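Local coordinates for biotin binding protein A (Gallus gallus, PDB 2C1S), which binds biotin as a member of the avidin family, here holding the ligand in its oxidised form, biotin-D-sulfoxide, at residues 77-82 with 99-104; 15-20 with 35-40. One frame throughout, in Å; residues are numbered along the deposited sequence.

Contact 1: 77-82 with 99-104; sequences STTVFV and WLLREE. With BSO (biotin-D-sulfoxide), chain C.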
ATOM      1  N   SER A  77       8.714   8.113  13.609  1.00 19.32           N
ATOM      2  CA  SER A  77       8.045   7.199  12.702  1.00 18.47           C
ATOM      3  C   SER A  77       8.768   5.848  12.743  1.00 18.01           C
ATOM      4  O   SER A  77       9.864   5.730  13.317  1.00 18.39           O
ATOM      5  CB  SER A  77       8.145   7.796  11.305  1.00 18.35           C
ATOM      6  OG  SER A  77       9.518   7.947  10.992  1.00 20.47           O
ATOM      7  N   THR A  78       8.169   4.843  12.112  1.00 17.61           N
ATOM      8  CA  THR A  78       8.742   3.508  12.021  1.00 16.09           C
ATOM      9  C   THR A  78       8.483   3.070  10.596  1.00 15.45           C
ATOM     10  O   THR A  78       7.417   3.346  10.053  1.00 14.26           O
ATOM     11  CB  THR A  78       8.090   2.503  13.004  1.00 16.59           C
ATOM     12  OG1 THR A  78       8.472   2.872  14.341  1.00 17.24           O
ATOM     13  CG2 THR A  78       8.594   1.120  12.776  1.00 16.68           C
ATOM     14  N   THR A  79       9.462   2.398  10.003  1.00 14.80           N
ATOM     15  CA  THR A  79       9.284   1.803   8.667  1.00 13.90           C
ATOM     16  C   THR A  79       9.399   0.303   8.749  1.00 13.37           C
ATOM     17  O   THR A  79      10.252  -0.222   9.471  1.00 14.37           O
ATOM     18  CB  THR A  79      10.325   2.320   7.650  1.00 14.50           C
ATOM     19  OG1 THR A  79      10.194   3.721   7.511  1.00 16.69           O
ATOM     20  CG2 THR A  79      10.154   1.690   6.271  1.00 12.64           C
ATOM     21  N   VAL A  80       8.568  -0.392   7.970  1.00 11.98           N
ATOM     22  CA  VAL A  80       8.759  -1.816   7.737  1.00 11.85           C
ATOM     23  C   VAL A  80       9.030  -2.067   6.250  1.00 11.76           C
ATOM     24  O   VAL A  80       8.390  -1.450   5.379  1.00 11.94           O
ATOM     25  CB  VAL A  80       7.596  -2.703   8.287  1.00 12.12           C
ATOM     26  CG1 VAL A  80       7.529  -2.625   9.861  1.00 12.85           C
ATOM     27  CG2 VAL A  80       6.232  -2.332   7.623  1.00 13.26           C
ATOM     28  N   PHE A  81       9.995  -2.938   5.989  1.00 12.05           N
ATOM     29  CA  PHE A  81      10.343  -3.363   4.628  1.00 12.74           C
ATOM     30  C   PHE A  81      10.076  -4.848   4.488  1.00 12.48           C
ATOM     31  O   PHE A  81      10.374  -5.646   5.398  1.00 11.59           O
ATOM     32  CB  PHE A  81      11.839  -3.145   4.370  1.00 13.48           C
ATOM     33  CG  PHE A  81      12.249  -1.715   4.233  1.00 14.77           C
ATOM     34  CD1 PHE A  81      12.428  -1.155   2.967  1.00 14.80           C
ATOM     35  CD2 PHE A  81      12.522  -0.918   5.363  1.00 16.09           C
ATOM     36  CE1 PHE A  81      12.836   0.177   2.830  1.00 14.64           C
ATOM     37  CE2 PHE A  81      12.917   0.401   5.217  1.00 14.32           C
ATOM     38  CZ  PHE A  81      13.082   0.960   3.949  1.00 13.70           C
ATOM     39  N   VAL A  82       9.554  -5.256   3.346  1.00 12.93           N
ATOM     40  CA  VAL A  82       9.390  -6.685   3.109  1.00 13.29           C
ATOM     41  C   VAL A  82       9.793  -7.003   1.667  1.00 13.64           C
ATOM     42  O   VAL A  82       9.527  -6.210   0.772  1.00 14.44           O
ATOM     43  CB  VAL A  82       7.964  -7.165   3.470  1.00 13.15           C
ATOM     44  CG1 VAL A  82       6.887  -6.645   2.455  1.00 13.32           C
ATOM     45  CG2 VAL A  82       7.946  -8.666   3.633  1.00 13.36           C
ATOM     46  N   TRP A  99       7.669  -1.141   1.188  1.00 11.35           N
ATOM     47  CA  TRP A  99       7.784  -0.606   2.538  1.00 11.92           C
ATOM     48  C   TRP A  99       6.550   0.186   2.929  1.00 11.34           C
ATOM     49  O   TRP A  99       5.800   0.660   2.055  1.00 10.98           O
ATOM     50  CB  TRP A  99       9.083   0.241   2.676  1.00 11.65           C
ATOM     51  CG  TRP A  99       9.209   1.367   1.665  1.00 13.63           C
ATOM     52  CD1 TRP A  99      10.021   1.383   0.568  1.00 12.87           C
ATOM     53  CD2 TRP A  99       8.566   2.647   1.710  1.00 13.02           C
ATOM     54  NE1 TRP A  99       9.906   2.583  -0.083  1.00 12.21           N
ATOM     55  CE2 TRP A  99       9.016   3.379   0.587  1.00 12.57           C
ATOM     56  CE3 TRP A  99       7.653   3.255   2.601  1.00 13.50           C
ATOM     57  CZ2 TRP A  99       8.583   4.670   0.305  1.00 10.50           C
ATOM     58  CZ3 TRP A  99       7.219   4.558   2.316  1.00 12.15           C
ATOM     59  CH2 TRP A  99       7.678   5.248   1.184  1.00 14.49           C
ATOM     60  N   LEU A 100       6.343   0.283   4.248  1.00 12.56           N
ATOM     61  CA  LEU A 100       5.359   1.183   4.834  1.00 12.46           C
ATOM     62  C   LEU A 100       6.047   2.036   5.883  1.00 13.26           C
ATOM     63  O   LEU A 100       6.786   1.506   6.713  1.00 11.70           O
ATOM     64  CB  LEU A 100       4.221   0.398   5.509  1.00 12.50           C
ATOM     65  CG  LEU A 100       3.277  -0.490   4.689  1.00 13.09           C
ATOM     66  CD1 LEU A 100       2.357  -1.354   5.598  1.00 10.10           C
ATOM     67  CD2 LEU A 100       2.457   0.352   3.706  1.00 10.59           C
ATOM     68  N   LEU A 101       5.794   3.339   5.820  1.00 13.02           N
ATOM     69  CA  LEU A 101       6.365   4.298   6.774  1.00 14.77           C
ATOM     70  C   LEU A 101       5.201   4.847   7.571  1.00 13.90           C
ATOM     71  O   LEU A 101       4.277   5.464   7.000  1.00 13.81           O
ATOM     72  CB  LEU A 101       7.105   5.389   6.042  1.00 14.33           C
ATOM     73  CG  LEU A 101       7.546   6.652   6.829  1.00 16.65           C
ATOM     74  CD1 LEU A 101       8.523   6.331   7.928  1.00 16.39           C
ATOM     75  CD2 LEU A 101       8.130   7.712   5.883  1.00 16.68           C
ATOM     76  N   ARG A 102       5.243   4.561   8.869  1.00 14.66           N
ATOM     77  CA  ARG A 102       4.144   4.930   9.794  1.00 15.48           C
ATOM     78  C   ARG A 102       4.584   6.144  10.618  1.00 16.73           C
ATOM     79  O   ARG A 102       5.540   6.047  11.398  1.00 15.45           O
ATOM     80  CB  ARG A 102       3.862   3.791  10.751  1.00 15.77           C
ATOM     81  CG  ARG A 102       2.678   4.043  11.708  1.00 17.28           C
ATOM     82  CD  ARG A 102       1.477   3.654  10.974  1.00 23.54           C
ATOM     83  NE  ARG A 102       0.198   3.867  11.642  1.00 27.41           N
ATOM     84  CZ  ARG A 102      -0.850   3.079  11.410  1.00 25.74           C
ATOM     85  NH1 ARG A 102      -2.002   3.330  11.995  1.00 25.19           N
ATOM     86  NH2 ARG A 102      -0.726   2.028  10.585  1.00 24.12           N
ATOM     87  N   GLU A 103       3.891   7.256  10.426  1.00 16.03           N
ATOM     88  CA  GLU A 103       3.986   8.418  11.318  1.00 19.06           C
ATOM     89  C   GLU A 103       3.308   8.210  12.677  1.00 18.80           C
ATOM     90  O   GLU A 103       2.227   7.611  12.767  1.00 17.87           O
ATOM     91  CB  GLU A 103       3.252   9.582  10.666  1.00 20.58           C
ATOM     92  CG  GLU A 103       4.117  10.550   9.936  1.00 27.95           C
ATOM     93  CD  GLU A 103       3.338  11.769   9.511  1.00 34.30           C
ATOM     94  OE1 GLU A 103       2.493  12.251  10.309  1.00 37.79           O
ATOM     95  OE2 GLU A 103       3.572  12.244   8.381  1.00 38.85           O
ATOM     96  N   GLU A 104       3.909   8.781  13.728  1.00 19.09           N
ATOM     97  CA  GLU A 104       3.229   8.868  15.013  1.00 19.09           C
ATOM     98  C   GLU A 104       2.175   9.992  14.945  1.00 19.22           C
ATOM     99  O   GLU A 104       2.494  11.127  14.607  1.00 19.50           O
ATOM    100  CB  GLU A 104       4.249   9.111  16.130  1.00 18.90           C
ATOM    101  CG  GLU A 104       3.614   9.033  17.476  1.00 18.22           C
ATOM    102  CD  GLU A 104       4.484   9.665  18.550  1.00 20.85           C
ATOM    103  OE1 GLU A 104       5.397   8.985  19.033  1.00 20.32           O
ATOM    104  OE2 GLU A 104       4.235  10.849  18.893  1.00 24.74           O
TER
HETATM  105  C11 BSO C1125      11.130   9.646   8.311  1.00 18.16           C
HETATM  106  O11 BSO C1125      11.463  10.555   7.516  1.00 21.03           O
HETATM  107  O12 BSO C1125      10.050   9.622   8.929  1.00 17.81           O
HETATM  108  C10 BSO C1125      12.102   8.479   8.589  1.00 16.32           C
HETATM  109  C9  BSO C1125      13.040   8.077   7.427  1.00 16.64           C
HETATM  110  C8  BSO C1125      12.231   7.329   6.374  1.00 17.13           C
HETATM  111  C7  BSO C1125      13.091   7.114   5.112  1.00 16.97           C
HETATM  112  C2  BSO C1125      12.247   6.384   4.042  1.00 15.45           C
HETATM  113  S1  BSO C1125      11.845   4.674   4.438  1.00 18.39           S
HETATM  114  C6  BSO C1125      11.293   4.310   2.747  1.00 17.75           C
HETATM  115  C5  BSO C1125      12.269   5.082   1.836  1.00 18.18           C
HETATM  116  N1  BSO C1125      13.414   4.214   1.524  1.00 17.23           N
HETATM  117  C3  BSO C1125      14.538   4.723   2.041  1.00 17.27           C
HETATM  118  O3  BSO C1125      15.631   4.173   1.872  1.00 18.64           O
HETATM  119  N2  BSO C1125      14.363   5.882   2.689  1.00 16.55           N
HETATM  120  C4  BSO C1125      12.920   6.266   2.631  1.00 15.41           C
HETATM  121  O10 BSO C1125      10.621   4.762   5.309  1.00 21.82           O
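W99 and F81 are an antiparallel non-hydrogen-bonded pair, and their side chains lie side by side. CB of W99 sits over one face of the F81 ring, 3.9 Å from its centroid, a CH-pi contact. The two rings themselves meet obliquely, with planes at 53°. CG of W99 lies between its backbone N and carbonyl carbon (chi1 56°), which turns one face of the indole to the biotin-D-sulfoxide. C6 of the ligand stands over the centre of the indole, 3.3 Å from CE2. With an alanine in place of W99, C6 would probably lose this aromatic surface and the bicyclic head be freer to shift. L100 pairs with V80 through two backbone hydrogen bonds, and its CB meets V80 CG2 at 4.0 Å on the face turned from the ligand. L101 CD1 comes within 3.1 Å of T79 OG1. That hydroxyl, T79 OG1, makes a very short hydrogen bond, 2.5 Å, to the sulfoxide oxygen O10. R102 N gives a nearly straight bond (173°) to T78 O, and R102 O accepts from T78 N. Near E103 the chain leaves the strand; beside it, S77 OG donates to the ligand carboxylate oxygen O12 at 2.7 Å. This hairpin of strands 78-87 and 93-102 forms part of the avidin-type barrel wall. Strands 66-71 and 115-124 continue the sheet on either side, and V80 packs on V80 of the second subunit.

Contact 2: 15-20 with 35-40; sequences LGSNMT and QTAVTA. With BSO (biotin-D-sulfoxide), chain C.
Segments 15-20 and 35-40 form part of the biotin pocket of an avidin-type barrel, on the ureido side of the ligand; Y34, N13 and N120 add further hydrogen bonds to it. S17 OG makes two hydrogen bonds here. S17 OG donates to the ureido oxygen O3 of the ligand at 2.8 Å. It also accepts the backbone N-H of A37, with S17 OG to A37 N at 2.9 Å. This second bond is fairly straight (164°) and so probably holds the hydroxyl in place, its proton turned to O3. T36 works in a similar way. T36 OG1, anti to the backbone N (chi1 179°), receives N2 of the ligand along an almost linear bond (171°) and gives its own proton to V38 O at 2.7 Å. L15 CD1 meets V38 CG2 at 3.8 Å, and both methyls touch the ureido ring. A37 CB rests against L15 O and the backbone of G16. N18 and Q35 form an antiparallel hydrogen-bonded pair, with Q35 N to N18 O at 2.7 Å. A water joins G16 O, N18 ND2 and Q35 O. Further along, T39 OG1 and A40 N both donate to carboxylate oxygen O11, so 35-40 serves both ends of the ligand. W112 of the third subunit packs on L15, V38 and A40. Within the barrel, 15-20 runs from a turn into the start of strand 18-21, between strands 9-13 and 29-35, while 35-40 leaves strand 29-35 toward strand 48-54.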
ATOM      1  N   LEU A  15      17.615   5.283  -3.884  1.00 19.69           N
ATOM      2  CA  LEU A  15      17.515   6.600  -3.278  1.00 19.90           C
ATOM      3  C   LEU A  15      18.866   7.040  -2.709  1.00 20.91           C
ATOM      4  O   LEU A  15      19.024   8.181  -2.278  1.00 21.89           O
ATOM      5  CB  LEU A  15      16.483   6.602  -2.141  1.00 19.31           C
ATOM      6  CG  LEU A  15      15.044   6.265  -2.510  1.00 18.46           C
ATOM      7  CD1 LEU A  15      14.116   6.408  -1.273  1.00 14.60           C
ATOM      8  CD2 LEU A  15      14.568   7.135  -3.653  1.00 18.41           C
ATOM      9  N   GLY A  16      19.818   6.113  -2.712  1.00 21.82           N
ATOM     10  CA  GLY A  16      21.129   6.335  -2.115  1.00 22.33           C
ATOM     11  C   GLY A  16      21.245   5.874  -0.680  1.00 22.30           C
ATOM     12  O   GLY A  16      22.293   6.051  -0.051  1.00 22.45           O
ATOM     13  N   SER A  17      20.183   5.270  -0.153  1.00 21.14           N
ATOM     14  CA  SER A  17      20.244   4.710   1.185  1.00 20.78           C
ATOM     15  C   SER A  17      21.148   3.475   1.263  1.00 20.72           C
ATOM     16  O   SER A  17      21.185   2.645   0.347  1.00 20.90           O
ATOM     17  CB  SER A  17      18.829   4.350   1.682  1.00 19.68           C
ATOM     18  OG  SER A  17      18.044   5.513   1.666  1.00 19.71           O
ATOM     19  N   ASN A  18      21.866   3.357   2.382  1.00 21.09           N
ATOM     20  CA  ASN A  18      22.685   2.190   2.661  1.00 22.09           C
ATOM     21  C   ASN A  18      22.148   1.415   3.841  1.00 21.98           C
ATOM     22  O   ASN A  18      21.582   2.002   4.760  1.00 21.59           O
ATOM     23  CB  ASN A  18      24.146   2.610   2.911  1.00 22.97           C
ATOM     24  CG  ASN A  18      24.798   3.129   1.669  1.00 25.83           C
ATOM     25  OD1 ASN A  18      25.230   2.362   0.821  1.00 32.41           O
ATOM     26  ND2 ASN A  18      24.869   4.435   1.542  1.00 31.01           N
ATOM     27  N   MET A  19      22.297   0.099   3.801  1.00 21.86           N
ATOM     28  CA  MET A  19      21.998  -0.724   4.983  1.00 22.88           C
ATOM     29  C   MET A  19      22.918  -1.925   5.134  1.00 23.23           C
ATOM     30  O   MET A  19      23.286  -2.583   4.161  1.00 22.86           O
ATOM     31  CB  MET A  19      20.532  -1.166   5.017  1.00 23.47           C
ATOM     32  CG  MET A  19      20.176  -2.253   4.076  1.00 23.94           C
ATOM     33  SD  MET A  19      18.593  -3.002   4.455  1.00 22.66           S
ATOM     34  CE  MET A  19      18.450  -4.079   3.034  1.00 22.53           C
ATOM     35  N   THR A  20      23.253  -2.218   6.383  1.00 23.24           N
ATOM     36  CA  THR A  20      24.072  -3.370   6.717  1.00 23.67           C
ATOM     37  C   THR A  20      23.215  -4.364   7.456  1.00 23.31           C
ATOM     38  O   THR A  20      22.510  -3.990   8.386  1.00 23.69           O
ATOM     39  CB  THR A  20      25.243  -2.958   7.635  1.00 24.33           C
ATOM     40  OG1 THR A  20      25.931  -1.854   7.033  1.00 24.84           O
ATOM     41  CG2 THR A  20      26.196  -4.139   7.821  1.00 25.06           C
ATOM     42  N   GLN A  35      21.027   3.530   6.966  1.00 20.85           N
ATOM     43  CA  GLN A  35      21.378   4.920   6.751  1.00 21.22           C
ATOM     44  C   GLN A  35      20.582   5.489   5.569  1.00 21.04           C
ATOM     45  O   GLN A  35      21.003   5.396   4.388  1.00 21.18           O
ATOM     46  CB  GLN A  35      22.876   5.047   6.453  1.00 21.00           C
ATOM     47  CG  GLN A  35      23.354   6.491   6.373  1.00 24.26           C
ATOM     48  CD  GLN A  35      23.437   7.167   7.748  1.00 28.72           C
ATOM     49  OE1 GLN A  35      23.878   6.555   8.723  1.00 32.19           O
ATOM     50  NE2 GLN A  35      23.019   8.426   7.824  1.00 30.96           N
ATOM     51  N   THR A  36      19.437   6.079   5.869  1.00 20.53           N
ATOM     52  CA  THR A  36      18.588   6.579   4.793  1.00 19.57           C
ATOM     53  C   THR A  36      19.160   7.853   4.185  1.00 20.76           C
ATOM     54  O   THR A  36      19.726   8.691   4.903  1.00 21.71           O
ATOM     55  CB  THR A  36      17.091   6.755   5.280  1.00 19.68           C
ATOM     56  OG1 THR A  36      16.314   7.256   4.198  1.00 16.69           O
ATOM     57  CG2 THR A  36      16.971   7.728   6.449  1.00 18.61           C
ATOM     58  N   ALA A  37      19.051   7.999   2.858  1.00 20.93           N
ATOM     59  CA  ALA A  37      19.507   9.210   2.164  1.00 21.07           C
ATOM     60  C   ALA A  37      18.508  10.338   2.248  1.00 21.26           C
ATOM     61  O   ALA A  37      18.855  11.507   2.015  1.00 21.48           O
ATOM     62  CB  ALA A  37      19.816   8.896   0.704  1.00 21.02           C
ATOM     63  N   VAL A  38      17.255   9.983   2.555  1.00 20.90           N
ATOM     64  CA  VAL A  38      16.113  10.888   2.510  1.00 20.89           C
ATOM     65  C   VAL A  38      15.266  10.781   3.793  1.00 20.28           C
ATOM     66  O   VAL A  38      15.284   9.774   4.496  1.00 20.23           O
ATOM     67  CB  VAL A  38      15.228  10.613   1.251  1.00 20.75           C
ATOM     68  CG1 VAL A  38      16.036  10.800  -0.031  1.00 21.54           C
ATOM     69  CG2 VAL A  38      14.707   9.207   1.280  1.00 19.84           C
ATOM     70  N   THR A  39      14.558  11.849   4.117  1.00 20.83           N
ATOM     71  CA  THR A  39      13.637  11.844   5.237  1.00 21.10           C
ATOM     72  C   THR A  39      12.481  12.780   4.935  1.00 21.72           C
ATOM     73  O   THR A  39      12.655  13.808   4.253  1.00 21.28           O
ATOM     74  CB  THR A  39      14.344  12.241   6.568  1.00 21.40           C
ATOM     75  OG1 THR A  39      13.400  12.274   7.643  1.00 21.68           O
ATOM     76  CG2 THR A  39      14.984  13.604   6.442  1.00 21.92           C
ATOM     77  N   ALA A  40      11.306  12.428   5.447  1.00 22.12           N
ATOM     78  CA  ALA A  40      10.128  13.303   5.392  1.00 24.06           C
ATOM     79  C   ALA A  40      10.147  14.378   6.488  1.00 25.41           C
ATOM     80  O   ALA A  40       9.282  15.260   6.519  1.00 26.65           O
ATOM     81  CB  ALA A  40       8.853  12.490   5.471  1.00 22.91           C
TER
HETATM   82  C11 BSO C1125      11.130   9.646   8.311  1.00 18.16           C
HETATM   83  O11 BSO C1125      11.463  10.555   7.516  1.00 21.03           O
HETATM   84  O12 BSO C1125      10.050   9.622   8.929  1.00 17.81           O
HETATM   85  C10 BSO C1125      12.102   8.479   8.589  1.00 16.32           C
HETATM   86  C9  BSO C1125      13.040   8.077   7.427  1.00 16.64           C
HETATM   87  C8  BSO C1125      12.231   7.329   6.374  1.00 17.13           C
HETATM   88  C7  BSO C1125      13.091   7.114   5.112  1.00 16.97           C
HETATM   89  C2  BSO C1125      12.247   6.384   4.042  1.00 15.45           C
HETATM   90  S1  BSO C1125      11.845   4.674   4.438  1.00 18.39           S
HETATM   91  C6  BSO C1125      11.293   4.310   2.747  1.00 17.75           C
HETATM   92  C5  BSO C1125      12.269   5.082   1.836  1.00 18.18           C
HETATM   93  N1  BSO C1125      13.414   4.214   1.524  1.00 17.23           N
HETATM   94  C3  BSO C1125      14.538   4.723   2.041  1.00 17.27           C
HETATM   95  O3  BSO C1125      15.631   4.173   1.872  1.00 18.64           O
HETATM   96  N2  BSO C1125      14.363   5.882   2.689  1.00 16.55           N
HETATM   97  C4  BSO C1125      12.920   6.266   2.631  1.00 15.41           C
HETATM   98  O10 BSO C1125      10.621   4.762   5.309  1.00 21.82           O
HETATM   99  O   HOH W   1      23.073   6.589   2.824  1.00 42.03           O

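Overall arrangement
Both contacts belong to one closed eight-stranded barrel and meet the same biotin-D-sulfoxide, yet they do not touch each other; their nearest atoms are about 5 Å apart. Contact 1 is buried and lies within a regular hairpin. Its backbone ladder carries aromatic and aliphatic side chains, with two hydroxyls for the sulfoxide and carboxylate. Contact 2 is only partly buried. It has a single ladder pair and relies on loop hydroxyls, backbone N-H groups and a water, with polar bonds to the ureido group and the other carboxylate oxygen. W112 of the third subunit reaches both, whereas the second subunit packs on contact 1.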